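Local coordinates for enoyl-CoA hydratase/isomerase family protein (Pseudomonas syringae pv. tomato, PDB 3OT6) that probably acts on acyl-coenzyme A thioesters, as the hydratases and isomerases of the crotonase family do, at residues I29-I34 and V80-T85; I50-G55 and G188-V193; T85-M90 and L113-Y118. All blocks are in the same frame, centred on the assembly; numbering follows the deposited sequence.

Overall arrangement
A crotonase-type chain illustrates how a fold is knitted together by contacts of very different sequence span. Contacts 1 and 3 follow one another along helix 73-91 and share Thr85, with centres about 12 Å apart; Ile34 of contact 1 also packs on Leu86 of contact 3. Contact 2 has its centre about 22 Å from that of contact 1, across the chain's centre, and about 15 Å from that of contact 3, which it meets where Val193 packs on Tyr118. Contacts 1 and 2 interleave in sequence, and both segments of contact 3 fall between those of contact 2. Contact 2 ties late helix 186-197 back to early strand 50-54, while contact 1 joins two helices from the chain's first half.

Contact 1 (I29-I34 and V80-T85); sequences ISPDVI and VAQGST
Gln82 and Ile34 carry the meeting of helices 31-46 and 73-91, with Pro31 beside them and the backbone of Gly83 meeting the tip of the isoleucine. The CB of Ile34 points at the other helix, and CG1 stands anti to the carbonyl carbon (chi1 -64°); with chi2 extended (166°), this carries CD1 to the backbone, 3.6 Å from Gly83 N and 3.7 Å from Gly83 CA. The methyl rests directly on the main chain at Gly83, and the CA atoms of Ile34 and Gly83 come within 6.6 Å. Gln82, the preceding residue, adds its CB next to this backbone patch, 3.8 Å from Ile34 CD1. Ile34 CG2 lies 4.0 Å from the same CB, so that both branches of the isoleucine bear on it. From there the glutamine runs out extended, crossing Ile34 obliquely. Pro31, in the first turn of helix 31-46, receives the end of Gln82 over its CA and CB. That turn begins at Ser30, the N-cap residue, whose OG accepts from Val33 N at 3.1 Å and 162°. No hydrogen bond links the two segments; the join rests on van der Waals packing. Helix 31-46 connects the parallel neighbours 16-21 and 50-54, and helix 73-91 lies in the connection from 50-54 to 97-100: the pair represents packing between successive beta-alpha-beta crossovers of the crotonase fold.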
ATOM      1  N   ILE A  29       3.697  -7.808  -6.710  1.00 25.34           N
ATOM      2  CA  ILE A  29       2.824  -6.898  -7.373  1.00 24.47           C
ATOM      3  C   ILE A  29       3.174  -7.022  -8.851  1.00 25.28           C
ATOM      4  O   ILE A  29       4.199  -6.524  -9.311  1.00 26.43           O
ATOM      5  CB  ILE A  29       3.010  -5.446  -6.840  1.00 23.75           C
ATOM      6  CG1 ILE A  29       2.941  -5.400  -5.310  1.00 24.39           C
ATOM      7  CG2 ILE A  29       1.990  -4.477  -7.454  1.00 22.88           C
ATOM      8  CD1 ILE A  29       1.659  -6.026  -4.667  1.00 26.51           C
ATOM      9  N   SER A  30       2.322  -7.720  -9.587  1.00 26.03           N
ATOM     10  CA  SER A  30       2.511  -7.931 -11.022  1.00 26.59           C
ATOM     11  C   SER A  30       1.555  -7.008 -11.753  1.00 26.61           C
ATOM     12  O   SER A  30       0.749  -6.342 -11.104  1.00 26.27           O
ATOM     13  CB  SER A  30       2.187  -9.371 -11.369  1.00 26.21           C
ATOM     14  OG  SER A  30       0.830  -9.677 -11.033  1.00 29.29           O
ATOM     15  N   PRO A  31       1.664  -6.928 -13.108  1.00 26.98           N
ATOM     16  CA  PRO A  31       0.616  -6.186 -13.880  1.00 25.99           C
ATOM     17  C   PRO A  31      -0.832  -6.674 -13.646  1.00 25.64           C
ATOM     18  O   PRO A  31      -1.743  -5.857 -13.500  1.00 26.01           O
ATOM     19  CB  PRO A  31       1.054  -6.366 -15.320  1.00 25.10           C
ATOM     20  CG  PRO A  31       2.605  -6.408 -15.211  1.00 25.67           C
ATOM     21  CD  PRO A  31       2.871  -7.196 -13.937  1.00 25.71           C
ATOM     22  N   ASP A  32      -1.022  -7.976 -13.563  1.00 25.93           N
ATOM     23  CA  ASP A  32      -2.334  -8.572 -13.286  1.00 26.38           C
ATOM     24  C   ASP A  32      -2.823  -8.186 -11.898  1.00 25.60           C
ATOM     25  O   ASP A  32      -3.979  -7.830 -11.731  1.00 25.88           O
ATOM     26  CB  ASP A  32      -2.220 -10.099 -13.340  1.00 26.74           C
ATOM     27  CG  ASP A  32      -2.057 -10.649 -14.774  1.00 30.33           C
ATOM     28  OD1 ASP A  32      -2.129  -9.896 -15.776  1.00 25.34           O
ATOM     29  OD2 ASP A  32      -1.826 -11.893 -14.872  1.00 37.53           O
ATOM     30  N   VAL A  33      -1.929  -8.214 -10.901  1.00 24.62           N
ATOM     31  CA  VAL A  33      -2.296  -7.788  -9.554  1.00 22.93           C
ATOM     32  C   VAL A  33      -2.866  -6.391  -9.545  1.00 22.84           C
ATOM     33  O   VAL A  33      -3.873  -6.169  -8.914  1.00 23.87           O
ATOM     34  CB  VAL A  33      -1.167  -7.958  -8.548  1.00 22.86           C
ATOM     35  CG1 VAL A  33      -1.482  -7.253  -7.264  1.00 21.09           C
ATOM     36  CG2 VAL A  33      -0.956  -9.458  -8.260  1.00 22.39           C
ATOM     37  N   ILE A  34      -2.300  -5.477 -10.312  1.00 21.98           N
ATOM     38  CA  ILE A  34      -2.762  -4.097 -10.287  1.00 22.78           C
ATOM     39  C   ILE A  34      -4.136  -3.948 -10.953  1.00 24.26           C
ATOM     40  O   ILE A  34      -4.981  -3.184 -10.491  1.00 23.38           O
ATOM     41  CB  ILE A  34      -1.709  -3.156 -10.919  1.00 22.36           C
ATOM     42  CG1 ILE A  34      -0.436  -3.194 -10.052  1.00 21.76           C
ATOM     43  CG2 ILE A  34      -2.261  -1.739 -11.066  1.00 18.41           C
ATOM     44  CD1 ILE A  34       0.743  -2.599 -10.711  1.00 22.21           C
ATOM     45  N   VAL A  80       5.881   0.167 -12.985  1.00 24.73           N
ATOM     46  CA  VAL A  80       6.011   1.077 -11.871  1.00 22.81           C
ATOM     47  C   VAL A  80       5.021   2.186 -12.054  1.00 24.04           C
ATOM     48  O   VAL A  80       4.451   2.662 -11.066  1.00 24.94           O
ATOM     49  CB  VAL A  80       7.446   1.620 -11.741  1.00 23.10           C
ATOM     50  CG1 VAL A  80       7.503   2.978 -10.862  1.00 19.13           C
ATOM     51  CG2 VAL A  80       8.344   0.489 -11.301  1.00 14.59           C
ATOM     52  N   ALA A  81       4.789   2.614 -13.291  1.00 24.79           N
ATOM     53  CA  ALA A  81       3.753   3.673 -13.518  1.00 25.00           C
ATOM     54  C   ALA A  81       2.353   3.226 -13.044  1.00 25.48           C
ATOM     55  O   ALA A  81       1.581   4.033 -12.431  1.00 26.74           O
ATOM     56  CB  ALA A  81       3.721   4.165 -14.988  1.00 23.95           C
ATOM     57  N   GLN A  82       2.032   1.949 -13.247  1.00 25.08           N
ATOM     58  CA  GLN A  82       0.702   1.442 -12.890  1.00 25.25           C
ATOM     59  C   GLN A  82       0.629   1.352 -11.393  1.00 25.09           C
ATOM     60  O   GLN A  82      -0.380   1.647 -10.776  1.00 26.26           O
ATOM     61  CB  GLN A  82       0.490   0.049 -13.427  1.00 25.30           C
ATOM     62  CG  GLN A  82       0.223  -0.200 -14.876  1.00 30.84           C
ATOM     63  CD  GLN A  82       0.161  -1.810 -15.065  1.00 47.84           C
ATOM     64  OE1 GLN A  82       1.200  -2.437 -15.402  1.00 53.23           O
ATOM     65  NE2 GLN A  82      -1.038  -2.469 -14.766  1.00 47.26           N
ATOM     66  N   GLY A  83       1.714   0.900 -10.780  1.00 24.13           N
ATOM     67  CA  GLY A  83       1.710   0.692  -9.369  1.00 22.18           C
ATOM     68  C   GLY A  83       1.660   2.023  -8.610  1.00 22.44           C
ATOM     69  O   GLY A  83       0.996   2.106  -7.544  1.00 21.06           O
ATOM     70  N   SER A  84       2.405   3.025  -9.098  1.00 20.90           N
ATOM     71  CA  SER A  84       2.343   4.373  -8.544  1.00 20.96           C
ATOM     72  C   SER A  84       0.959   5.030  -8.742  1.00 22.22           C
ATOM     73  O   SER A  84       0.482   5.757  -7.843  1.00 21.04           O
ATOM     74  CB  SER A  84       3.375   5.249  -9.223  1.00 20.86           C
ATOM     75  OG  SER A  84       4.649   4.709  -8.964  1.00 19.05           O
ATOM     76  N   THR A  85       0.357   4.818  -9.948  1.00 22.56           N
ATOM     77  CA  THR A  85      -0.992   5.291 -10.285  1.00 20.70           C
ATOM     78  C   THR A  85      -1.990   4.660  -9.285  1.00 21.73           C
ATOM     79  O   THR A  85      -2.898   5.375  -8.766  1.00 21.53           O
ATOM     80  CB  THR A  85      -1.370   4.901 -11.753  1.00 22.10           C
ATOM     81  OG1 THR A  85      -0.541   5.632 -12.705  1.00 22.59           O
ATOM     82  CG2 THR A  85      -2.835   5.150 -12.037  1.00 15.07           C
TER

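Contact 2 (I50-G55 and G188-V193); sequences IVIVTG and GAALAV
Ile52 of strand 50-54 reaches Ala190 and Leu191 of helix 186-197, a strand-to-helix contact across one face of the main beta sheet of the crotonase fold. The helix follows strand 179-181 at the far end of that sheet, yet packs over a strand from its interior, where the CA atoms of Ile52 and Ala190 approach to 7.3 Å. Followed outward, the isoleucine draws nearer to Ala190 towards its tip. Its CB points at the helix, and Ile52 CB is 5.1 Å from Ala190 CB. The two branches are nearly level: Ile52 CG2 stops 4.3 Å from Ala190 CB, and Ile52 CG1, anti to the carbonyl carbon (chi1 -67°), lies 4.4 Å from it. An extended second torsion (chi2 -176°) then pushes Ile52 CD1 forward until it is 3.6 Å from Ala190 CB. Val16 on the adjoining strand and Ala100 on strand 97-100 also touch Ile52, while the other face of strand 50-54 is covered by helix 31-46, whose Ala44 and Phe37 meet Val51 and Val53. The strand is therefore sandwiched between helices. Leu191 comes from the exposed flank: its CB points away from the strand, its side chain crosses that of Ile52 at about a right angle, and its CD2 stands 3.9 Å from Ile52 CD1.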
ATOM      1  N   ILE A  50     -16.138   0.872   3.478  1.00 21.67           N
ATOM      2  CA  ILE A  50     -14.849   0.928   4.078  1.00 22.97           C
ATOM      3  C   ILE A  50     -13.962  -0.239   3.542  1.00 23.92           C
ATOM      4  O   ILE A  50     -14.410  -1.402   3.501  1.00 24.82           O
ATOM      5  CB  ILE A  50     -14.965   0.918   5.594  1.00 22.90           C
ATOM      6  CG1 ILE A  50     -15.603   2.244   6.015  1.00 22.40           C
ATOM      7  CG2 ILE A  50     -13.543   0.847   6.213  1.00 20.62           C
ATOM      8  CD1 ILE A  50     -16.146   2.259   7.431  1.00 25.44           C
ATOM      9  N   VAL A  51     -12.750   0.070   3.060  1.00 23.06           N
ATOM     10  CA  VAL A  51     -11.920  -0.964   2.397  1.00 20.93           C
ATOM     11  C   VAL A  51     -10.874  -1.417   3.380  1.00 21.40           C
ATOM     12  O   VAL A  51     -10.326  -0.598   4.129  1.00 20.30           O
ATOM     13  CB  VAL A  51     -11.191  -0.433   1.135  1.00 21.85           C
ATOM     14  CG1 VAL A  51     -10.135  -1.448   0.671  1.00 18.62           C
ATOM     15  CG2 VAL A  51     -12.209  -0.117  -0.051  1.00 18.41           C
ATOM     16  N   ILE A  52     -10.684  -2.738   3.459  1.00 21.51           N
ATOM     17  CA  ILE A  52      -9.550  -3.386   4.187  1.00 21.10           C
ATOM     18  C   ILE A  52      -8.690  -4.164   3.154  1.00 20.66           C
ATOM     19  O   ILE A  52      -9.170  -5.125   2.585  1.00 20.41           O
ATOM     20  CB  ILE A  52     -10.010  -4.404   5.209  1.00 20.12           C
ATOM     21  CG1 ILE A  52     -10.740  -3.755   6.348  1.00 18.98           C
ATOM     22  CG2 ILE A  52      -8.788  -5.055   5.878  1.00 22.94           C
ATOM     23  CD1 ILE A  52     -11.145  -4.809   7.482  1.00 14.89           C
ATOM     24  N   VAL A  53      -7.453  -3.748   2.908  1.00 20.60           N
ATOM     25  CA  VAL A  53      -6.558  -4.466   2.020  1.00 19.59           C
ATOM     26  C   VAL A  53      -5.684  -5.325   2.936  1.00 21.29           C
ATOM     27  O   VAL A  53      -5.170  -4.838   3.940  1.00 21.04           O
ATOM     28  CB  VAL A  53      -5.643  -3.497   1.183  1.00 20.03           C
ATOM     29  CG1 VAL A  53      -4.658  -4.279   0.296  1.00 18.97           C
ATOM     30  CG2 VAL A  53      -6.453  -2.579   0.291  1.00 16.65           C
ATOM     31  N   THR A  54      -5.532  -6.606   2.608  1.00 22.20           N
ATOM     32  CA  THR A  54      -4.703  -7.527   3.392  1.00 22.83           C
ATOM     33  C   THR A  54      -4.021  -8.539   2.456  1.00 22.92           C
ATOM     34  O   THR A  54      -4.296  -8.575   1.260  1.00 23.58           O
ATOM     35  CB  THR A  54      -5.553  -8.243   4.549  1.00 24.00           C
ATOM     36  OG1 THR A  54      -4.650  -8.791   5.537  1.00 27.04           O
ATOM     37  CG2 THR A  54      -6.464  -9.377   4.011  1.00 20.24           C
ATOM     38  N   GLY A  55      -3.123  -9.351   2.974  1.00 23.65           N
ATOM     39  CA  GLY A  55      -2.428 -10.310   2.135  1.00 25.76           C
ATOM     40  C   GLY A  55      -2.675 -11.748   2.579  1.00 27.90           C
ATOM     41  O   GLY A  55      -3.799 -12.116   2.917  1.00 28.53           O
ATOM     42  N   GLY A 188      -9.795  -8.825  13.695  1.00 42.84           N
ATOM     43  CA  GLY A 188     -10.643  -8.191  14.664  1.00 40.76           C
ATOM     44  C   GLY A 188     -10.263  -6.751  14.883  1.00 40.05           C
ATOM     45  O   GLY A 188     -11.137  -5.888  15.077  1.00 41.00           O
ATOM     46  N   ALA A 189      -8.967  -6.457  14.884  1.00 38.15           N
ATOM     47  CA  ALA A 189      -8.542  -5.068  15.097  1.00 36.20           C
ATOM     48  C   ALA A 189      -8.967  -4.182  13.885  1.00 35.61           C
ATOM     49  O   ALA A 189      -9.461  -3.029  14.068  1.00 35.13           O
ATOM     50  CB  ALA A 189      -7.059  -4.996  15.371  1.00 36.24           C
ATOM     51  N   ALA A 190      -8.823  -4.752  12.678  1.00 33.99           N
ATOM     52  CA  ALA A 190      -9.239  -4.110  11.437  1.00 34.00           C
ATOM     53  C   ALA A 190     -10.721  -3.789  11.391  1.00 34.25           C
ATOM     54  O   ALA A 190     -11.071  -2.655  11.055  1.00 34.83           O
ATOM     55  CB  ALA A 190      -8.806  -4.894  10.194  1.00 32.74           C
ATOM     56  N   LEU A 191     -11.589  -4.764  11.720  1.00 34.66           N
ATOM     57  CA  LEU A 191     -13.032  -4.485  11.875  1.00 34.16           C
ATOM     58  C   LEU A 191     -13.329  -3.468  12.991  1.00 33.42           C
ATOM     59  O   LEU A 191     -14.247  -2.644  12.882  1.00 34.49           O
ATOM     60  CB  LEU A 191     -13.832  -5.782  12.030  1.00 34.26           C
ATOM     61  CG  LEU A 191     -13.706  -6.693  10.800  1.00 36.23           C
ATOM     62  CD1 LEU A 191     -14.414  -8.034  11.029  1.00 38.74           C
ATOM     63  CD2 LEU A 191     -14.264  -6.025   9.545  1.00 37.32           C
ATOM     64  N   ALA A 192     -12.551  -3.477  14.051  1.00 32.05           N
ATOM     65  CA  ALA A 192     -12.803  -2.514  15.081  1.00 32.46           C
ATOM     66  C   ALA A 192     -12.522  -1.043  14.630  1.00 33.07           C
ATOM     67  O   ALA A 192     -13.229  -0.120  15.055  1.00 34.62           O
ATOM     68  CB  ALA A 192     -12.000  -2.878  16.332  1.00 32.55           C
ATOM     69  N   VAL A 193     -11.468  -0.839  13.815  1.00 32.01           N
ATOM     70  CA  VAL A 193     -11.141   0.449  13.226  1.00 30.30           C
ATOM     71  C   VAL A 193     -12.171   0.807  12.165  1.00 29.29           C
ATOM     72  O   VAL A 193     -12.616   1.957  12.061  1.00 28.42           O
ATOM     73  CB  VAL A 193      -9.745   0.417  12.561  1.00 31.36           C
ATOM     74  CG1 VAL A 193      -9.503   1.724  11.736  1.00 30.40           C
ATOM     75  CG2 VAL A 193      -8.674   0.269  13.615  1.00 31.95           C
TER

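Contact 3 (T85-M90 and L113-Y118); sequences TLARRM and LLSADY
The OG of Ser115 is set between its own chain and helix 73-91: it hydrogen-bonds to Phe111 O, four residues back in helix 108-113, and lies 3.4 Å from Ala87 CB across the contact. With OG placed anti to the carbonyl carbon (chi1 -63°), the hydroxyl is turned beside the serine's own backbone N, and it also comes within 3.8 Å of Ala87 CA. Small side chains let the backbones draw together, with the CA atoms of Ala87 and Ser115 only 5.4 Å apart. On the next turn Met90, present as selenomethionine, lies against the serine's main chain. Its CB sits 3.3 Å from Ser115 O, and a bend at chi3 (69°) turns CE back, leaving it 4.2 Å from Ser115 CB, about as near as SE. Beyond, Met90 rests on Ile97 of strand 97-100. The loop continues to Asp117, which forms salt bridges with Arg213 and Lys209 of helix 202-230. The helix thus brings carbon atoms to two oxygens of the buried Ser115 with no hydrogen bond across; the hydroxyl is bonded to Phe111 O, and the contact itself rests on close packing.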
ATOM      1  N   THR A  85       0.357   4.818  -9.948  1.00 22.56           N
ATOM      2  CA  THR A  85      -0.992   5.291 -10.285  1.00 20.70           C
ATOM      3  C   THR A  85      -1.990   4.660  -9.285  1.00 21.73           C
ATOM      4  O   THR A  85      -2.898   5.375  -8.766  1.00 21.53           O
ATOM      5  CB  THR A  85      -1.370   4.901 -11.753  1.00 22.10           C
ATOM      6  OG1 THR A  85      -0.541   5.632 -12.705  1.00 22.59           O
ATOM      7  CG2 THR A  85      -2.835   5.150 -12.037  1.00 15.07           C
ATOM      8  N   LEU A  86      -1.776   3.371  -8.954  1.00 20.53           N
ATOM      9  CA  LEU A  86      -2.601   2.681  -7.963  1.00 20.33           C
ATOM     10  C   LEU A  86      -2.382   3.303  -6.596  1.00 21.36           C
ATOM     11  O   LEU A  86      -3.354   3.483  -5.849  1.00 23.51           O
ATOM     12  CB  LEU A  86      -2.368   1.148  -7.922  1.00 18.65           C
ATOM     13  CG  LEU A  86      -2.974   0.369  -6.749  1.00 17.54           C
ATOM     14  CD1 LEU A  86      -4.544   0.351  -6.838  1.00 17.40           C
ATOM     15  CD2 LEU A  86      -2.467  -1.078  -6.632  1.00 16.23           C
ATOM     16  N   ALA A  87      -1.137   3.641  -6.237  1.00 21.04           N
ATOM     17  CA  ALA A  87      -0.919   4.319  -4.940  1.00 21.29           C
ATOM     18  C   ALA A  87      -1.697   5.674  -4.907  1.00 21.06           C
ATOM     19  O   ALA A  87      -2.323   6.033  -3.908  1.00 22.53           O
ATOM     20  CB  ALA A  87       0.619   4.542  -4.622  1.00 19.81           C
ATOM     21  N   ARG A  88      -1.606   6.437  -5.969  1.00 20.04           N
ATOM     22  CA  ARG A  88      -2.310   7.684  -6.069  1.00 21.50           C
ATOM     23  C   ARG A  88      -3.849   7.437  -6.000  1.00 21.62           C
ATOM     24  O   ARG A  88      -4.595   8.216  -5.433  1.00 21.80           O
ATOM     25  CB  ARG A  88      -1.918   8.367  -7.378  1.00 21.44           C
ATOM     26  CG  ARG A  88      -2.276   9.817  -7.401  1.00 24.02           C
ATOM     27  CD  ARG A  88      -3.131  10.066  -8.576  1.00 29.95           C
ATOM     28  NE  ARG A  88      -3.381  11.469  -8.842  1.00 33.49           N
ATOM     29  CZ  ARG A  88      -4.567  12.036  -8.645  1.00 33.77           C
ATOM     30  NH1 ARG A  88      -5.573  11.289  -8.192  1.00 35.43           N
ATOM     31  NH2 ARG A  88      -4.735  13.326  -8.892  1.00 26.40           N
ATOM     32  N   ARG A  89      -4.330   6.329  -6.528  1.00 21.58           N
ATOM     33  CA  ARG A  89      -5.764   6.141  -6.537  1.00 21.48           C
ATOM     34  C   ARG A  89      -6.182   5.810  -5.132  1.00 21.57           C
ATOM     35  O   ARG A  89      -7.181   6.307  -4.668  1.00 22.31           O
ATOM     36  CB  ARG A  89      -6.192   5.036  -7.505  1.00 21.92           C
ATOM     37  CG  ARG A  89      -7.615   4.635  -7.313  1.00 24.06           C
ATOM     38  CD  ARG A  89      -8.006   3.460  -8.170  1.00 28.94           C
ATOM     39  NE  ARG A  89      -9.449   3.310  -8.094  1.00 31.22           N
ATOM     40  CZ  ARG A  89     -10.138   2.398  -8.737  1.00 30.17           C
ATOM     41  NH1 ARG A  89      -9.533   1.524  -9.516  1.00 33.26           N
ATOM     42  NH2 ARG A  89     -11.435   2.387  -8.610  1.00 32.05           N
HETATM   43  N   MSE A  90      -5.376   5.027  -4.423  1.00 21.03           N
HETATM   44  CA  MSE A  90      -5.721   4.658  -3.061  1.00 20.20           C
HETATM   45  C   MSE A  90      -5.768   5.859  -2.161  1.00 19.94           C
HETATM   46  O   MSE A  90      -6.591   5.932  -1.258  1.00 20.29           O
HETATM   47  CB  MSE A  90      -4.740   3.631  -2.490  1.00 19.90           C
HETATM   48  CG  MSE A  90      -4.910   2.259  -3.074  1.00 19.61           C
HETATM   49 SE   MSE A  90      -3.464   0.995  -2.636  1.00 24.08          SE
HETATM   50  CE  MSE A  90      -3.728   0.709  -0.700  1.00 17.73           C
ATOM     51  N   LEU A 113       1.237   0.417   2.431  1.00 21.32           N
ATOM     52  CA  LEU A 113       0.943   0.995   3.770  1.00 20.80           C
ATOM     53  C   LEU A 113       1.021   2.545   3.829  1.00 20.66           C
ATOM     54  O   LEU A 113       0.413   3.196   4.717  1.00 21.57           O
ATOM     55  CB  LEU A 113       1.846   0.397   4.859  1.00 21.31           C
ATOM     56  CG  LEU A 113       1.923  -1.142   5.014  1.00 21.70           C
ATOM     57  CD1 LEU A 113       3.276  -1.517   5.637  1.00 18.03           C
ATOM     58  CD2 LEU A 113       0.728  -1.615   5.853  1.00 18.48           C
ATOM     59  N   LEU A 114       1.806   3.113   2.922  1.00 19.36           N
ATOM     60  CA  LEU A 114       1.970   4.527   2.796  1.00 18.88           C
ATOM     61  C   LEU A 114       0.874   5.142   1.895  1.00 19.92           C
ATOM     62  O   LEU A 114       0.881   6.350   1.646  1.00 20.17           O
ATOM     63  CB  LEU A 114       3.385   4.828   2.262  1.00 17.50           C
ATOM     64  CG  LEU A 114       4.533   4.323   3.172  1.00 17.18           C
ATOM     65  CD1 LEU A 114       5.901   4.917   2.805  1.00 15.54           C
ATOM     66  CD2 LEU A 114       4.271   4.566   4.663  1.00 15.53           C
ATOM     67  N   SER A 115      -0.086   4.332   1.445  1.00 19.68           N
ATOM     68  CA  SER A 115      -1.065   4.795   0.485  1.00 20.31           C
ATOM     69  C   SER A 115      -2.490   4.744   1.075  1.00 20.32           C
ATOM     70  O   SER A 115      -3.445   4.825   0.347  1.00 21.83           O
ATOM     71  CB  SER A 115      -1.029   3.870  -0.725  1.00 20.60           C
ATOM     72  OG  SER A 115       0.231   3.944  -1.347  1.00 25.41           O
ATOM     73  N   ALA A 116      -2.637   4.585   2.373  1.00 18.99           N
ATOM     74  CA  ALA A 116      -3.901   4.184   2.952  1.00 18.40           C
ATOM     75  C   ALA A 116      -4.256   5.192   4.060  1.00 18.89           C
ATOM     76  O   ALA A 116      -3.441   6.075   4.435  1.00 18.51           O
ATOM     77  CB  ALA A 116      -3.744   2.765   3.573  1.00 15.74           C
ATOM     78  N   ASP A 117      -5.422   4.979   4.659  1.00 19.05           N
ATOM     79  CA  ASP A 117      -5.937   5.887   5.681  1.00 19.79           C
ATOM     80  C   ASP A 117      -5.614   5.472   7.103  1.00 19.56           C
ATOM     81  O   ASP A 117      -5.527   6.329   7.969  1.00 19.50           O
ATOM     82  CB  ASP A 117      -7.402   6.098   5.452  1.00 19.61           C
ATOM     83  CG  ASP A 117      -7.629   6.804   4.137  1.00 24.62           C
ATOM     84  OD1 ASP A 117      -7.140   7.986   4.049  1.00 25.54           O
ATOM     85  OD2 ASP A 117      -8.203   6.163   3.198  1.00 21.05           O
ATOM     86  N   TYR A 118      -5.421   4.166   7.303  1.00 18.99           N
ATOM     87  CA  TYR A 118      -5.153   3.579   8.588  1.00 18.58           C
ATOM     88  C   TYR A 118      -4.367   2.274   8.289  1.00 20.14           C
ATOM     89  O   TYR A 118      -4.723   1.517   7.331  1.00 20.91           O
ATOM     90  CB  TYR A 118      -6.488   3.243   9.369  1.00 18.47           C
ATOM     91  CG  TYR A 118      -6.177   3.036  10.840  1.00 13.69           C
ATOM     92  CD1 TYR A 118      -6.236   4.109  11.726  1.00 13.14           C
ATOM     93  CD2 TYR A 118      -5.695   1.822  11.308  1.00 14.45           C
ATOM     94  CE1 TYR A 118      -5.872   3.977  13.068  1.00 17.85           C
ATOM     95  CE2 TYR A 118      -5.312   1.654  12.693  1.00 14.35           C
ATOM     96  CZ  TYR A 118      -5.397   2.748  13.546  1.00 18.48           C
ATOM     97  OH  TYR A 118      -5.022   2.689  14.867  1.00 17.88           O
TER